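Local coordinates for protein glycoside Hydrolase (Bacteroides uniformis, PDB 5T99) that is a family 2 glycoside hydrolase that binds the inhibitor D-galacto-isofagomine and probably cleaves beta-galactosides during agarose breakdown in a gut bacterium, at residues 349-354 / 397-402; 126-131 / 393-398. All blocks are in the same frame, centred on the assembly; numbering follows the deposited sequence.

Interaction 1 of 2, residues 349-354 / 397-402; sequences HNPPSP and TSLIMR. With GIF (D-galacto-isofagomine), chain C.
Arg402 turns the end of its guanidinium group onto the backbone carbonyl of Pro352, and both terminal nitrogens close on that one oxygen. NH2 lies 2.7 Å from Pro352 O and NH1 2.8 Å from the same atom; the oxygen sits near the guanidinium plane, and both hydrogen bonds are bent (N-H...O 139° and 134°). The side chain leaves helix 388-403 with CG anti to the backbone N (chi1 -168°) and bends at chi3, which carries its tip over to the proline-rich loop. There Pro354 crosses it at about a right angle, its N over one guanidinium face and its CD 3.8 Å from Arg402 NH1. Pro351 CB approaches Arg402 NH2 obliquely. An alanine in place of Arg402 would probably leave Pro352 O without NH1 and NH2 as donors and open a gap beside Pro351 and Pro354. One helical turn earlier, Leu399 brings CD1 against the Pro351 ring, 3.6 Å from Pro351 CG, an apolar contact beside the polar one. Within the loop, Asn350 ND2 bonds to Pro351 O from above the carbonyl plane, a bond of 3.1 Å. In this (beta/alpha) barrel the loop follows strand 344-346 and leads into helix 354-363, whose N-cap is Ser353. The start of the loop carries His349 into the sugar pocket, where NE2 is hydrogen-bonded to O2 of galacto-isofagomine at 2.7 Å and ND1 to Glu370. The paired N-H groups therefore fix a buried carbonyl in the same short loop that presents a ligand-binding histidine.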
# COMPACT_ATOMS: atom_id res chain seq x y z
N HIS A 349 -5.96 -7.26 -2.34
CA HIS A 349 -7.11 -7.91 -1.68
C HIS A 349 -6.54 -8.88 -0.63
O HIS A 349 -6.64 -10.12 -0.74
CB HIS A 349 -7.97 -8.68 -2.69
CG HIS A 349 -8.41 -7.86 -3.86
ND1 HIS A 349 -9.39 -6.90 -3.77
CD2 HIS A 349 -8.00 -7.87 -5.15
CE1 HIS A 349 -9.57 -6.34 -4.96
NE2 HIS A 349 -8.73 -6.91 -5.81
N ASN A 350 -5.92 -8.29 0.38
CA ASN A 350 -5.06 -9.03 1.30
C ASN A 350 -4.50 -8.08 2.34
O ASN A 350 -4.45 -6.86 2.11
CB ASN A 350 -3.88 -9.68 0.56
CG ASN A 350 -3.14 -8.71 -0.34
OD1 ASN A 350 -3.44 -8.61 -1.53
ND2 ASN A 350 -2.20 -7.96 0.22
N PRO A 351 -4.05 -8.62 3.48
CA PRO A 351 -3.39 -7.75 4.44
C PRO A 351 -2.10 -7.14 3.86
O PRO A 351 -1.34 -7.85 3.20
CB PRO A 351 -3.05 -8.70 5.60
CG PRO A 351 -4.09 -9.76 5.51
CD PRO A 351 -4.34 -9.95 4.04
N PRO A 352 -1.86 -5.84 4.13
CA PRO A 352 -0.60 -5.23 3.73
C PRO A 352 0.47 -5.51 4.77
O PRO A 352 0.25 -6.25 5.73
CB PRO A 352 -0.96 -3.76 3.69
CG PRO A 352 -1.94 -3.61 4.80
CD PRO A 352 -2.71 -4.89 4.87
N SER A 353 1.65 -4.93 4.58
CA SER A 353 2.71 -5.04 5.56
C SER A 353 2.37 -4.15 6.75
O SER A 353 1.60 -3.19 6.59
CB SER A 353 4.02 -4.58 4.95
OG SER A 353 3.92 -3.22 4.63
N PRO A 354 2.90 -4.46 7.95
CA PRO A 354 2.72 -3.53 9.06
C PRO A 354 3.25 -2.12 8.76
O PRO A 354 2.61 -1.13 9.11
CB PRO A 354 3.52 -4.17 10.20
CG PRO A 354 3.56 -5.63 9.86
CD PRO A 354 3.62 -5.68 8.36
N THR A 397 -8.35 -13.96 12.24
CA THR A 397 -7.99 -13.67 13.61
C THR A 397 -6.60 -13.02 13.66
O THR A 397 -6.42 -11.99 14.31
CB THR A 397 -8.07 -14.91 14.51
OG1 THR A 397 -9.43 -15.34 14.60
CG2 THR A 397 -7.53 -14.61 15.95
N SER A 398 -5.64 -13.61 12.95
CA SER A 398 -4.27 -13.07 12.91
C SER A 398 -4.20 -11.64 12.36
O SER A 398 -3.46 -10.81 12.88
CB SER A 398 -3.34 -13.98 12.10
OG SER A 398 -2.04 -13.44 12.07
N LEU A 399 -4.99 -11.36 11.33
CA LEU A 399 -5.08 -10.02 10.76
C LEU A 399 -5.60 -8.99 11.78
O LEU A 399 -5.02 -7.92 11.96
CB LEU A 399 -5.99 -10.03 9.53
CG LEU A 399 -6.39 -8.67 8.94
CD1 LEU A 399 -5.14 -7.97 8.41
CD2 LEU A 399 -7.45 -8.83 7.86
N ILE A 400 -6.71 -9.31 12.43
CA ILE A 400 -7.34 -8.37 13.35
C ILE A 400 -6.47 -8.15 14.60
O ILE A 400 -6.33 -7.02 15.05
CB ILE A 400 -8.78 -8.81 13.69
CG1 ILE A 400 -9.64 -8.68 12.43
CG2 ILE A 400 -9.36 -7.99 14.83
CD1 ILE A 400 -10.98 -9.38 12.53
N MET A 401 -5.86 -9.22 15.10
CA MET A 401 -4.95 -9.13 16.24
C MET A 401 -3.72 -8.26 15.92
O MET A 401 -3.28 -7.46 16.75
CB MET A 401 -4.49 -10.53 16.68
CG MET A 401 -5.58 -11.44 17.21
SD MET A 401 -6.17 -10.92 18.82
CE MET A 401 -4.87 -11.64 19.83
N ARG A 402 -3.21 -8.40 14.70
CA ARG A 402 -2.07 -7.62 14.22
C ARG A 402 -2.41 -6.14 14.06
O ARG A 402 -1.62 -5.29 14.45
CB ARG A 402 -1.58 -8.17 12.86
CG ARG A 402 -0.23 -7.66 12.37
CD ARG A 402 0.07 -8.06 10.93
NE ARG A 402 -0.74 -7.31 9.98
CZ ARG A 402 -0.51 -7.20 8.67
NH1 ARG A 402 0.52 -7.81 8.07
NH2 ARG A 402 -1.33 -6.45 7.94
C GIF C . -10.95 -7.07 -8.87
N GIF C . -11.92 -6.37 -9.69
O GIF C . -10.75 -4.56 -13.53
C1 GIF C . -9.56 -6.53 -9.14
O1 GIF C . -9.22 -7.78 -11.17
C2 GIF C . -9.26 -6.46 -10.64
O2 GIF C . -8.59 -7.37 -8.51
C3 GIF C . -10.32 -5.64 -11.38
C4 GIF C . -11.71 -6.20 -11.11
C5 GIF C . -10.03 -5.62 -12.89

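Interaction 2 of 2, residues 126-131 / 393-398; sequences HPYGYT and KKDLTS
Asp395 lays its carboxylate against the Tyr128 side chain, with OD2 3.6 Å from Tyr128 CB and the ring and carboxylate planes 49° apart. The contact joins the family 2 sugar-binding domain, a beta-sandwich, to helix 388-403 of the TIM barrel domain. The other oxygen is held by Thr131, whose OG1 donates to Asp395 OD1 at 2.6 Å from above the carboxylate plane. With chi1 at 48°, the hydroxyl is tucked back against its own backbone and faces both Asp395 and His126, which leaves the methyl CG2 3.6 Å from Asp395 O. His126 extends the chain of hydrogen bonds: NE2 donates to Thr131 OG1 at 2.8 Å, with the hydroxyl in the imidazole plane, so OG1 accepts one bond and gives another. Tyr384 is also hydrogen-bonded to Asp395 OD2. The buried carboxylate is thus met by hydroxyl and water partners, which would probably favour its ionised form. The Tyr128 hydroxyl reaches further into the barrel, to the carbonyl of Ala371, while the His126 ring stacks on Phe133. The water lies over one face of the His126 ring, toward its rim, and joins the two segments, accepting from Tyr128 N at 3.1 Å and donating to Asp395 OD2 at 2.9 Å.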
# COMPACT_ATOMS: atom_id res chain seq x y z
N HIS A 126 3.07 -22.58 7.09
CA HIS A 126 2.15 -21.46 6.87
C HIS A 126 1.86 -21.22 5.39
O HIS A 126 2.72 -20.69 4.67
CB HIS A 126 2.72 -20.20 7.54
CG HIS A 126 1.72 -19.10 7.68
ND1 HIS A 126 0.89 -18.99 8.77
CD2 HIS A 126 1.39 -18.10 6.84
CE1 HIS A 126 0.10 -17.94 8.61
NE2 HIS A 126 0.38 -17.38 7.44
N PRO A 127 0.66 -21.60 4.92
CA PRO A 127 0.38 -21.43 3.49
C PRO A 127 0.16 -19.99 3.00
O PRO A 127 0.67 -19.65 1.94
CB PRO A 127 -0.88 -22.30 3.27
CG PRO A 127 -1.49 -22.48 4.61
CD PRO A 127 -0.40 -22.36 5.62
N TYR A 128 -0.58 -19.16 3.74
CA TYR A 128 -1.03 -17.85 3.23
C TYR A 128 0.06 -16.79 3.38
O TYR A 128 0.47 -16.46 4.49
CB TYR A 128 -2.30 -17.41 3.94
CG TYR A 128 -3.07 -16.27 3.30
CD1 TYR A 128 -3.30 -16.22 1.93
CD2 TYR A 128 -3.63 -15.25 4.09
CE1 TYR A 128 -4.03 -15.19 1.35
CE2 TYR A 128 -4.35 -14.21 3.52
CZ TYR A 128 -4.55 -14.19 2.15
OH TYR A 128 -5.27 -13.17 1.57
N GLY A 129 0.50 -16.23 2.27
CA GLY A 129 1.67 -15.36 2.29
C GLY A 129 1.52 -13.95 2.83
O GLY A 129 2.52 -13.27 3.01
N TYR A 130 0.28 -13.53 3.09
CA TYR A 130 -0.01 -12.17 3.54
C TYR A 130 -0.23 -12.02 5.04
O TYR A 130 -0.20 -10.89 5.54
CB TYR A 130 -1.23 -11.65 2.80
CG TYR A 130 -1.04 -11.56 1.30
CD1 TYR A 130 -0.29 -10.53 0.74
CD2 TYR A 130 -1.63 -12.49 0.45
CE1 TYR A 130 -0.11 -10.45 -0.64
CE2 TYR A 130 -1.47 -12.41 -0.92
CZ TYR A 130 -0.72 -11.39 -1.47
OH TYR A 130 -0.56 -11.30 -2.84
N THR A 131 -0.50 -13.12 5.75
CA THR A 131 -0.54 -13.11 7.21
C THR A 131 0.81 -13.52 7.75
O THR A 131 1.52 -14.33 7.13
CB THR A 131 -1.63 -14.04 7.78
OG1 THR A 131 -1.56 -15.32 7.15
CG2 THR A 131 -3.01 -13.45 7.54
N LYS A 393 -10.32 -18.92 9.82
CA LYS A 393 -10.45 -18.34 11.16
C LYS A 393 -9.10 -17.87 11.69
O LYS A 393 -9.00 -16.77 12.23
CB LYS A 393 -11.12 -19.29 12.18
CG LYS A 393 -11.26 -18.66 13.57
CD LYS A 393 -11.88 -19.56 14.62
CE LYS A 393 -13.37 -19.68 14.47
NZ LYS A 393 -14.02 -20.02 15.77
N LYS A 394 -8.09 -18.73 11.56
CA LYS A 394 -6.75 -18.39 12.05
C LYS A 394 -6.17 -17.15 11.35
O LYS A 394 -5.58 -16.29 12.01
CB LYS A 394 -5.77 -19.56 11.90
CG LYS A 394 -5.99 -20.72 12.86
CD LYS A 394 -4.67 -21.41 13.22
CE LYS A 394 -3.95 -20.67 14.36
NZ LYS A 394 -2.49 -20.98 14.46
N ASP A 395 -6.35 -17.06 10.03
CA ASP A 395 -5.82 -15.93 9.27
C ASP A 395 -6.56 -14.62 9.53
O ASP A 395 -5.93 -13.57 9.66
CB ASP A 395 -5.73 -16.23 7.77
CG ASP A 395 -4.55 -17.12 7.42
OD1 ASP A 395 -3.47 -16.92 8.03
OD2 ASP A 395 -4.70 -18.01 6.54
N LEU A 396 -7.89 -14.67 9.60
CA LEU A 396 -8.65 -13.46 9.87
C LEU A 396 -8.41 -13.00 11.32
O LEU A 396 -8.28 -11.80 11.58
CB LEU A 396 -10.13 -13.66 9.61
CG LEU A 396 -11.02 -12.45 9.89
CD1 LEU A 396 -10.61 -11.26 9.04
CD2 LEU A 396 -12.46 -12.82 9.62
N THR A 397 -8.35 -13.96 12.24
CA THR A 397 -7.99 -13.67 13.61
C THR A 397 -6.60 -13.02 13.66
O THR A 397 -6.42 -11.99 14.31
CB THR A 397 -8.07 -14.91 14.51
OG1 THR A 397 -9.43 -15.34 14.60
CG2 THR A 397 -7.53 -14.61 15.95
N SER A 398 -5.64 -13.61 12.95
CA SER A 398 -4.27 -13.07 12.91
C SER A 398 -4.20 -11.64 12.36
O SER A 398 -3.46 -10.81 12.88
CB SER A 398 -3.34 -13.98 12.10
OG SER A 398 -2.04 -13.44 12.07
O HOH W 1 -2.15 -19.40 6.35

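In the fold
Both interactions use helix 388-403, and their centres lie about 8 Å apart. Along the chain, 126-131 comes first, between strands 121-126 and 133-136 of the sugar-binding domain; 349-354 follows in the barrel, and the helix comes last. Interaction 2 uses the earlier part of the helix to meet the other domain, whereas interaction 1 uses the later part to meet a barrel loop at the ligand pocket; the two helix segments overlap at Thr397 and Ser398. The two loops also touch: Asn350 ND2 lies 3.2 Å from Tyr130 CD1. Arg170 bridges them, bonding to the carbonyls of both Tyr130 and Pro351. The domain interface therefore continues directly into the packing behind the sugar site.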